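Local coordinates for protein copper induced nitroreductase D (Lactococcus lactis, PDB 2WQF) that binds flavin mononucleotide and probably acts as a copper-induced nitroreductase that takes part in the defence against oxidative stress, at residues Ser2-Lys5 against Ser6-Asn9; Gln105-Val108 against Lys109-Glu113; Thr139-Glu143 against Leu144-Ala148. One frame throughout, in Å; residues are numbered along the deposited sequence. Where two conformers were deposited one is given.

Interaction 1 (Ser2-Lys5 against Ser6-Asn9); sequences SFIK and SLEN
Glu8 N donates to Ile4 O at 2.9 Å, a nearly straight bond (161°) in the middle of helix 3-9. It belongs to a regular i to i+4 series: Ser2 O, at the head of the helix, accepts Ser6 N at 3.0 Å, Leu7 N bonds to Phe3 O, and Asn9 N to Lys5 O, the last being the most bent at 138°. Ser6 OG has a weak hydrogen bond with Glu143 OE1, less certain because Glu143 was modelled in two conformers. At the start of the turn Ser2 also fits an ST motif, with its hydroxyl facing the backbone N of Lys5, although the placing of OG is less sure.

The apolar weight rests on Phe3 and Leu7. With CG of Phe3 trans to the backbone N (chi1 179°), the ring swings along the helix toward Leu7, whose CG sits over one face, off-centre toward the rim, in a CH-pi contact 4.2 Å from the ring centroid. Leu7 CD1 closes on Phe3 CE2 at 3.6 Å, while Leu7 CD2 lies 3.8 Å from Phe3 CZ, beyond the rim. Ile4 CD1 adds a looser touch on Leu7 CD1.

This apolar side is turned to the dimer interface, where Phe3 meets Thr139 and Leu7 meets Asn136 of the second subunit; within its own chain, Asn9 rests on Ala142 and Glu143 of helix 121-143.

Interaction 2 (Gln105-Val108 against Lys109-Glu113); sequences QAVV and KNLQE
Gln105 O receives the backbone N of Lys109 at 2.9 Å, the first of four consecutive i to i+4 bonds that make this piece of helix 105-114 a regular example of its kind. Asn110 N bonds to Ala106 O, Leu111 N to Val107 O at 2.9 Å, and Gln112 N to Val108 O at 3.0 Å. Of these, the bond to Val107 O is met nearly end-on, whereas the donors on Gln105 O and Ala106 O stand some 30° out of the carbonyl plane. One turn on, the exposed Lys109 NZ forms a salt bridge with Glu113 OE2 at 2.8 Å; the lysine chain is extended as far as CE and bends only at chi4 (-80°), bringing the ammonium round to the carboxylate.

Outward of the backbone, Val107 and Leu111 lie alongside one another, Val107 CG1 touching Leu111 CD1 at 3.9 Å. Gln112 instead lays its CG against Val108 O, at 3.2 Å, and brings OE1 to 4.2 Å from Val108 CG1, while its NE2 donates to the backbone oxygen of Ala119. With an alanine here in place of Gln112, Ala119 O is likely to be left without this donor and a gap to open where CG and OE1 lie along Val108.

The helix follows directly on strand 97-104, with Asp104 OD1 accepting from Ala106 N. One flank packs against helix 121-143, Val108 on Ser126 and Leu111 and Gln112 on Phe122; Val107 rests on Thr45 in a loop.

Interaction 3 (Thr139-Glu143 against Leu144-Ala148); sequences TALAE and LGLGA
Leu141 and Leu146 meet on the densely packed side of the contact, where helix 121-143 gives way to strand 146-151. The CB of Leu146 lies 3.6 Å from Leu141 O, and the two side chains touch more lightly, Leu141 CD2 to Leu146 CD1 at 4.4 Å. Both leucines, and Leu144 beside them, pack on helix 23-35, the first two on Val26 and Leu144 on Thr29, while Leu141 also bears on Leu177 and Phe179 of strand 171-182. Ala142 contributes its backbone, its CA making a C-H...O contact of 3.2 Å with Leu146 O.

The crossing from helix to strand is a Schellman motif, a standard way of ending an alpha-helix. Leu146 N turns back to Leu141 O at 3.1 Å, and Gly145 N to Ala142 O at 2.9 Å, this second donor standing well above the carbonyl plane. Gly145 takes a positive phi of 88°, where a CB would be jammed against the carbonyl oxygen of Leu144; the absence of a side chain relieves that strain. Leu144 N, one residue earlier, is held by Ala140 O at 3.3 Å and only weakly by Leu141 O.

Away from the core the contact is looser. Glu143 is exposed and was modelled in two conformers, and its carboxylate makes no bond to the 144-148 segment. Gly145 is exposed too, yet bonded through its backbone. Leu144 stands between these extremes: its CB lies 3.4 Å from Leu141 O and its CG approaches Ala140 O. Beyond the turn, strand 146-151 pairs with strand 171-182, Gly147 being backbone-bonded to Gly180.

All three contacts are local, yet their settings differ. Interactions 1 and 3 are partly buried and adjoin one another, their centres about 11 Å apart, and both touch the second subunit; together they place the later part of helix 3-9 beside the end of helix 121-143, close to the FMN-binding Arg10. Interaction 2 is a surface contact on the opposite side of the chain's centre from interaction 3, about 32 Å away between centres, although it too borders helix 121-143. Chemistry follows place: an aromatic-aliphatic pair facing the dimer interface in interaction 1, a solvent-side salt bridge beside a helix-packing flank in interaction 2, and a glycine-closed helix end leading into buried strand in interaction 3.

Interaction 1 (Ser2-Lys5 against Ser6-Asn9)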
ATOM      1  N   SER A   2       4.228 -19.490   4.653  1.00 51.73           N
ATOM      2  CA  SER A   2       3.575 -18.952   3.480  1.00 23.19           C
ATOM      3  C   SER A   2       3.626 -17.392   3.471  1.00 14.04           C
ATOM      4  O   SER A   2       3.949 -16.717   4.474  1.00 15.39           O
ATOM      5  CB  SER A   2       2.105 -19.414   3.474  1.00 32.84           C
ATOM      6  OG  SER A   2       1.380 -18.788   4.541  1.00 19.98           O
ATOM      7  N   PHE A   3       3.214 -16.815   2.367  1.00 12.91           N
ATOM      8  CA  PHE A   3       3.037 -15.369   2.252  1.00 12.71           C
ATOM      9  C   PHE A   3       1.959 -14.873   3.221  1.00 13.53           C
ATOM     10  O   PHE A   3       2.126 -13.858   3.893  1.00 12.65           O
ATOM     11  CB  PHE A   3       2.661 -14.990   0.807  1.00 12.94           C
ATOM     12  CG  PHE A   3       2.437 -13.522   0.618  1.00 13.18           C
ATOM     13  CD1 PHE A   3       3.494 -12.633   0.692  1.00 14.62           C
ATOM     14  CD2 PHE A   3       1.169 -13.025   0.400  1.00 11.96           C
ATOM     15  CE1 PHE A   3       3.285 -11.289   0.556  1.00 19.55           C
ATOM     16  CE2 PHE A   3       0.963 -11.675   0.273  1.00 13.86           C
ATOM     17  CZ  PHE A   3       2.024 -10.806   0.344  1.00 19.81           C
ATOM     18  N   ILE A   4       0.842 -15.583   3.303  1.00 12.91           N
ATOM     19  CA  ILE A   4      -0.245 -15.165   4.192  1.00 12.26           C
ATOM     20  C   ILE A   4       0.238 -15.179   5.647  1.00 13.41           C
ATOM     21  O   ILE A   4      -0.049 -14.274   6.412  1.00 13.67           O
ATOM     22  CB  ILE A   4      -1.475 -16.041   4.025  1.00 13.92           C
ATOM     23  CG1 ILE A   4      -2.116 -15.841   2.645  1.00 14.45           C
ATOM     24  CG2 ILE A   4      -2.477 -15.754   5.127  1.00 16.01           C
ATOM     25  CD1 ILE A   4      -2.542 -14.417   2.342  1.00 13.57           C
ATOM     26  N   LYS A   5       0.996 -16.198   6.008  1.00 13.42           N
ATOM     27  CA  LYS A   5       1.609 -16.264   7.326  1.00 14.48           C
ATOM     28  C   LYS A   5       2.529 -15.073   7.589  1.00 13.54           C
ATOM     29  O   LYS A   5       2.528 -14.507   8.681  1.00 16.24           O
ATOM     30  CB  LYS A   5       2.385 -17.572   7.458  1.00 18.42           C
ATOM     31  CG  LYS A   5       1.538 -18.822   7.393  1.00 42.01           C
ATOM     32  CD  LYS A   5       0.596 -18.973   8.552  1.00 57.00           C
ATOM     33  CE  LYS A   5      -0.246 -20.233   8.340  1.00 62.58           C
ATOM     34  NZ  LYS A   5       0.616 -21.457   8.359  1.00 68.77           N
ATOM     35  N   SER A   6       3.290 -14.652   6.575  1.00 13.97           N
ATOM     36  CA  SER A   6       4.154 -13.482   6.728  1.00 13.59           C
ATOM     37  C   SER A   6       3.299 -12.254   7.006  1.00 11.87           C
ATOM     38  O   SER A   6       3.644 -11.438   7.860  1.00 13.32           O
ATOM     39  CB  SER A   6       5.020 -13.252   5.475  1.00 17.24           C
ATOM     40  OG  SER A   6       5.913 -14.339   5.273  1.00 20.37           O
ATOM     41  N   LEU A   7       2.182 -12.126   6.295  1.00 11.86           N
ATOM     42  CA  LEU A   7       1.287 -10.993   6.515  1.00 11.78           C
ATOM     43  C   LEU A   7       0.734 -11.015   7.929  1.00 12.21           C
ATOM     44  O   LEU A   7       0.675  -9.980   8.593  1.00 12.61           O
ATOM     45  CB  LEU A   7       0.120 -10.975   5.521  1.00 10.41           C
ATOM     46  CG  LEU A   7       0.466 -10.749   4.042  1.00 10.85           C
ATOM     47  CD1 LEU A   7      -0.844 -10.642   3.269  1.00 12.33           C
ATOM     48  CD2 LEU A   7       1.327  -9.527   3.814  1.00 12.92           C
ATOM     49  N   GLU A   8       0.288 -12.185   8.367  1.00 13.37           N
ATOM     50  CA  GLU A   8      -0.300 -12.334   9.691  1.00 14.55           C
ATOM     51  C   GLU A   8       0.715 -12.012  10.787  1.00 18.46           C
ATOM     52  O   GLU A   8       0.346 -11.485  11.837  1.00 20.59           O
ATOM     53  CB  GLU A   8      -0.887 -13.744   9.847  1.00 19.01           C
ATOM     54  CG  GLU A   8      -1.733 -13.908  11.098  1.00 20.53           C
ATOM     55  CD  GLU A   8      -2.504 -15.204  11.106  1.00 43.92           C
ATOM     56  OE1 GLU A   8      -2.328 -16.014  10.164  1.00 55.06           O
ATOM     57  OE2 GLU A   8      -3.283 -15.408  12.064  1.00 49.44           O
ATOM     58  N   ASN A   9       1.989 -12.294  10.532  1.00 15.80           N
ATOM     59  CA  ASN A   9       3.034 -12.105  11.530  0.62 16.12           C
ATOM     60  C   ASN A   9       3.444 -10.638  11.735  1.00 16.10           C
ATOM     61  O   ASN A   9       3.999 -10.285  12.776  1.00 20.81           O
ATOM     62  CB  ASN A   9       4.255 -12.950  11.157  0.62 20.57           C
ATOM     63  CG  ASN A   9       5.324 -12.934  12.226  0.62 27.21           C
ATOM     64  OD1 ASN A   9       5.075 -13.301  13.381  0.62 29.00           O
ATOM     65  ND2 ASN A   9       6.518 -12.496  11.852  0.62 32.11           N
TER

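Interaction 2 (Gln105-Val108 against Lys109-Glu113)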
ATOM      1  N   GLN A 105       7.987  14.480  -5.030  1.00 16.66           N
ATOM      2  CA  GLN A 105       7.032  15.329  -5.733  1.00 16.54           C
ATOM      3  C   GLN A 105       7.540  15.816  -7.087  1.00 19.15           C
ATOM      4  O   GLN A 105       6.743  16.178  -7.954  1.00 19.10           O
ATOM      5  CB  GLN A 105       6.666  16.532  -4.858  1.00 17.69           C
ATOM      6  CG  GLN A 105       6.056  16.120  -3.511  1.00 18.68           C
ATOM      7  CD  GLN A 105       4.873  15.190  -3.685  1.00 17.59           C
ATOM      8  OE1 GLN A 105       3.830  15.578  -4.225  1.00 22.73           O
ATOM      9  NE2 GLN A 105       5.025  13.956  -3.230  1.00 18.21           N
ATOM     10  N   ALA A 106       8.855  15.832  -7.270  1.00 18.18           N
ATOM     11  CA  ALA A 106       9.406  16.245  -8.557  1.00 19.89           C
ATOM     12  C   ALA A 106       9.069  15.223  -9.650  1.00 18.82           C
ATOM     13  O   ALA A 106       8.753  15.565 -10.796  1.00 20.63           O
ATOM     14  CB  ALA A 106      10.913  16.461  -8.451  1.00 20.86           C
ATOM     15  N   VAL A 107       9.118  13.951  -9.289  1.00 16.95           N
ATOM     16  CA  VAL A 107       8.722  12.887 -10.205  1.00 16.96           C
ATOM     17  C   VAL A 107       7.211  12.929 -10.464  1.00 16.73           C
ATOM     18  O   VAL A 107       6.765  12.827 -11.600  1.00 18.35           O
ATOM     19  CB  VAL A 107       9.139  11.502  -9.659  1.00 17.92           C
ATOM     20  CG1 VAL A 107       8.613  10.388 -10.547  1.00 18.34           C
ATOM     21  CG2 VAL A 107      10.660  11.412  -9.574  1.00 19.38           C
ATOM     22  N   VAL A 108       6.418  13.077  -9.401  1.00 16.18           N
ATOM     23  CA  VAL A 108       4.977  13.183  -9.572  1.00 18.55           C
ATOM     24  C   VAL A 108       4.643  14.298 -10.555  1.00 20.89           C
ATOM     25  O   VAL A 108       3.880  14.105 -11.490  1.00 21.78           O
ATOM     26  CB  VAL A 108       4.248  13.400  -8.220  1.00 17.40           C
ATOM     27  CG1 VAL A 108       2.759  13.630  -8.437  1.00 20.62           C
ATOM     28  CG2 VAL A 108       4.479  12.215  -7.298  1.00 18.49           C
ATOM     29  N   LYS A 109       5.239  15.464 -10.340  1.00 18.13           N
ATOM     30  CA  LYS A 109       4.973  16.629 -11.187  1.00 20.68           C
ATOM     31  C   LYS A 109       5.400  16.355 -12.635  1.00 22.90           C
ATOM     32  O   LYS A 109       4.719  16.750 -13.589  1.00 22.35           O
ATOM     33  CB  LYS A 109       5.698  17.862 -10.626  1.00 27.13           C
ATOM     34  CG  LYS A 109       5.466  19.164 -11.386  1.00 32.57           C
ATOM     35  CD  LYS A 109       6.109  20.358 -10.655  1.00 46.09           C
ATOM     36  CE  LYS A 109       5.930  21.691 -11.401  1.00 56.58           C
ATOM     37  NZ  LYS A 109       6.913  21.860 -12.515  1.00 65.11           N
ATOM     38  N   ASN A 110       6.543  15.709 -12.807  1.00 22.79           N
ATOM     39  CA  ASN A 110       7.022  15.375 -14.149  1.00 22.89           C
ATOM     40  C   ASN A 110       6.058  14.453 -14.888  1.00 23.60           C
ATOM     41  O   ASN A 110       5.818  14.623 -16.088  1.00 28.27           O
ATOM     42  CB  ASN A 110       8.392  14.713 -14.063  1.00 25.14           C
ATOM     43  CG  ASN A 110       9.497  15.707 -13.813  1.00 35.09           C
ATOM     44  OD1 ASN A 110       9.310  16.912 -13.996  1.00 32.65           O
ATOM     45  ND2 ASN A 110      10.663  15.216 -13.417  1.00 44.30           N
ATOM     46  N   LEU A 111       5.504  13.482 -14.169  1.00 19.98           N
ATOM     47  CA  LEU A 111       4.561  12.538 -14.737  1.00 23.01           C
ATOM     48  C   LEU A 111       3.278  13.271 -15.129  1.00 30.79           C
ATOM     49  O   LEU A 111       2.704  13.028 -16.187  1.00 26.28           O
ATOM     50  CB  LEU A 111       4.251  11.430 -13.732  1.00 25.94           C
ATOM     51  CG  LEU A 111       5.373  10.420 -13.519  1.00 25.38           C
ATOM     52  CD1 LEU A 111       5.148   9.612 -12.275  1.00 31.63           C
ATOM     53  CD2 LEU A 111       5.459   9.520 -14.728  1.00 29.79           C
ATOM     54  N   GLN A 112       2.841  14.182 -14.268  1.00 25.44           N
ATOM     55  CA  GLN A 112       1.655  14.980 -14.546  1.00 27.55           C
ATOM     56  C   GLN A 112       1.812  15.793 -15.841  1.00 31.06           C
ATOM     57  O   GLN A 112       0.841  15.983 -16.588  1.00 32.95           O
ATOM     58  CB  GLN A 112       1.388  15.928 -13.380  1.00 26.40           C
ATOM     59  CG  GLN A 112       0.902  15.253 -12.096  1.00 24.66           C
ATOM     60  CD  GLN A 112       0.676  16.262 -10.988  1.00 25.93           C
ATOM     61  OE1 GLN A 112       1.595  16.990 -10.598  1.00 30.03           O
ATOM     62  NE2 GLN A 112      -0.552  16.335 -10.490  1.00 28.84           N
ATOM     63  N   GLU A 113       3.031  16.275 -16.087  1.00 24.36           N
ATOM     64  CA  GLU A 113       3.343  17.076 -17.268  1.00 31.61           C
ATOM     65  C   GLU A 113       3.456  16.228 -18.525  1.00 34.43           C
ATOM     66  O   GLU A 113       3.048  16.665 -19.603  1.00 41.75           O
ATOM     67  CB  GLU A 113       4.661  17.829 -17.066  1.00 37.86           C
ATOM     68  CG  GLU A 113       4.634  18.860 -15.939  1.00 41.72           C
ATOM     69  CD  GLU A 113       6.015  19.411 -15.611  1.00 59.98           C
ATOM     70  OE1 GLU A 113       7.005  19.014 -16.270  1.00 60.28           O
ATOM     71  OE2 GLU A 113       6.105  20.243 -14.684  1.00 57.37           O
TER

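Interaction 3 (Thr139-Glu143 against Leu144-Ala148)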
ATOM      1  N   THR A 139       6.511  -5.624   6.922  1.00  9.00           N
ATOM      2  CA  THR A 139       6.371  -7.058   6.916  1.00  9.84           C
ATOM      3  C   THR A 139       7.722  -7.751   6.756  1.00  9.38           C
ATOM      4  O   THR A 139       7.987  -8.774   7.399  1.00 10.57           O
ATOM      5  CB  THR A 139       5.389  -7.524   5.799  1.00 10.13           C
ATOM      6  OG1 THR A 139       4.139  -6.846   5.965  1.00 11.17           O
ATOM      7  CG2 THR A 139       5.180  -9.015   5.877  1.00 12.03           C
ATOM      8  N   ALA A 140       8.598  -7.190   5.925  1.00  9.47           N
ATOM      9  CA  ALA A 140       9.933  -7.758   5.757  1.00 10.89           C
ATOM     10  C   ALA A 140      10.715  -7.741   7.094  1.00 10.25           C
ATOM     11  O   ALA A 140      11.424  -8.694   7.446  1.00 11.66           O
ATOM     12  CB  ALA A 140      10.700  -7.031   4.645  1.00 12.21           C
ATOM     13  N   LEU A 141      10.584  -6.644   7.829  1.00  9.46           N
ATOM     14  CA  LEU A 141      11.217  -6.520   9.144  1.00 10.27           C
ATOM     15  C   LEU A 141      10.643  -7.567  10.111  1.00 11.06           C
ATOM     16  O   LEU A 141      11.389  -8.194  10.876  1.00 10.60           O
ATOM     17  CB  LEU A 141      11.019  -5.114   9.689  1.00 12.74           C
ATOM     18  CG  LEU A 141      11.788  -3.990   8.999  1.00 12.61           C
ATOM     19  CD1 LEU A 141      11.340  -2.637   9.537  1.00 14.95           C
ATOM     20  CD2 LEU A 141      13.270  -4.157   9.162  1.00 16.28           C
ATOM     21  N   ALA A 142       9.331  -7.783  10.070  1.00 10.31           N
ATOM     22  CA  ALA A 142       8.714  -8.773  10.942  1.00 11.68           C
ATOM     23  C   ALA A 142       9.274 -10.158  10.641  1.00 12.53           C
ATOM     24  O   ALA A 142       9.443 -10.977  11.541  1.00 12.78           O
ATOM     25  CB  ALA A 142       7.191  -8.747  10.814  1.00 12.58           C
ATOM     26  N   GLU A 143       9.572 -10.430   9.367  1.00 11.50           N
ATOM     27  CA  GLU A 143      10.133 -11.725   9.008  0.67 12.52           C
ATOM     28  C   GLU A 143      11.547 -11.920   9.576  1.00 15.00           C
ATOM     29  O   GLU A 143      11.968 -13.055   9.813  1.00 17.40           O
ATOM     30  CB  GLU A 143      10.099 -11.938   7.492  0.67 14.89           C
ATOM     31  CG  GLU A 143       8.685 -12.170   6.975  0.67 23.84           C
ATOM     32  CD  GLU A 143       8.119 -13.536   7.364  0.67 37.89           C
ATOM     33  OE1 GLU A 143       8.442 -14.553   6.682  0.67 32.04           O
ATOM     34  OE2 GLU A 143       7.357 -13.582   8.361  0.67 20.20           O
ATOM     35  N   LEU A 144      12.271 -10.824   9.803  1.00 13.08           N
ATOM     36  CA  LEU A 144      13.570 -10.895  10.485  1.00 14.59           C
ATOM     37  C   LEU A 144      13.425 -11.034  12.001  1.00 15.64           C
ATOM     38  O   LEU A 144      14.422 -11.151  12.713  1.00 19.67           O
ATOM     39  CB  LEU A 144      14.403  -9.644  10.182  1.00 15.62           C
ATOM     40  CG  LEU A 144      14.785  -9.408   8.730  1.00 17.36           C
ATOM     41  CD1 LEU A 144      15.545  -8.110   8.637  1.00 21.18           C
ATOM     42  CD2 LEU A 144      15.595 -10.564   8.237  1.00 23.39           C
ATOM     43  N   GLY A 145      12.193 -11.004  12.502  1.00 13.10           N
ATOM     44  CA  GLY A 145      11.923 -11.086  13.932  1.00 14.68           C
ATOM     45  C   GLY A 145      11.917  -9.747  14.652  1.00 13.49           C
ATOM     46  O   GLY A 145      11.867  -9.693  15.884  1.00 17.86           O
ATOM     47  N   LEU A 146      11.955  -8.667  13.871  1.00 13.25           N
ATOM     48  CA  LEU A 146      11.916  -7.301  14.390  1.00 11.99           C
ATOM     49  C   LEU A 146      10.507  -6.757  14.366  1.00 14.63           C
ATOM     50  O   LEU A 146       9.731  -7.072  13.484  1.00 24.02           O
ATOM     51  CB  LEU A 146      12.831  -6.396  13.579  1.00 12.14           C
ATOM     52  CG  LEU A 146      14.312  -6.771  13.610  1.00 15.14           C
ATOM     53  CD1 LEU A 146      15.176  -5.795  12.820  1.00 22.82           C
ATOM     54  CD2 LEU A 146      14.809  -6.902  15.040  1.00 18.41           C
ATOM     55  N   GLY A 147      10.172  -5.938  15.340  1.00 11.30           N
ATOM     56  CA  GLY A 147       8.870  -5.298  15.363  1.00 11.90           C
ATOM     57  C   GLY A 147       8.966  -3.876  14.868  1.00 12.80           C
ATOM     58  O   GLY A 147      10.052  -3.306  14.728  1.00 11.93           O
ATOM     59  N   ALA A 148       7.818  -3.291  14.600  1.00 12.36           N
ATOM     60  CA  ALA A 148       7.765  -1.907  14.151  1.00 10.79           C
ATOM     61  C   ALA A 148       6.395  -1.324  14.409  1.00  9.91           C
ATOM     62  O   ALA A 148       5.412  -2.055  14.606  1.00 10.80           O
ATOM     63  CB  ALA A 148       8.107  -1.793  12.636  1.00 11.15           C
TER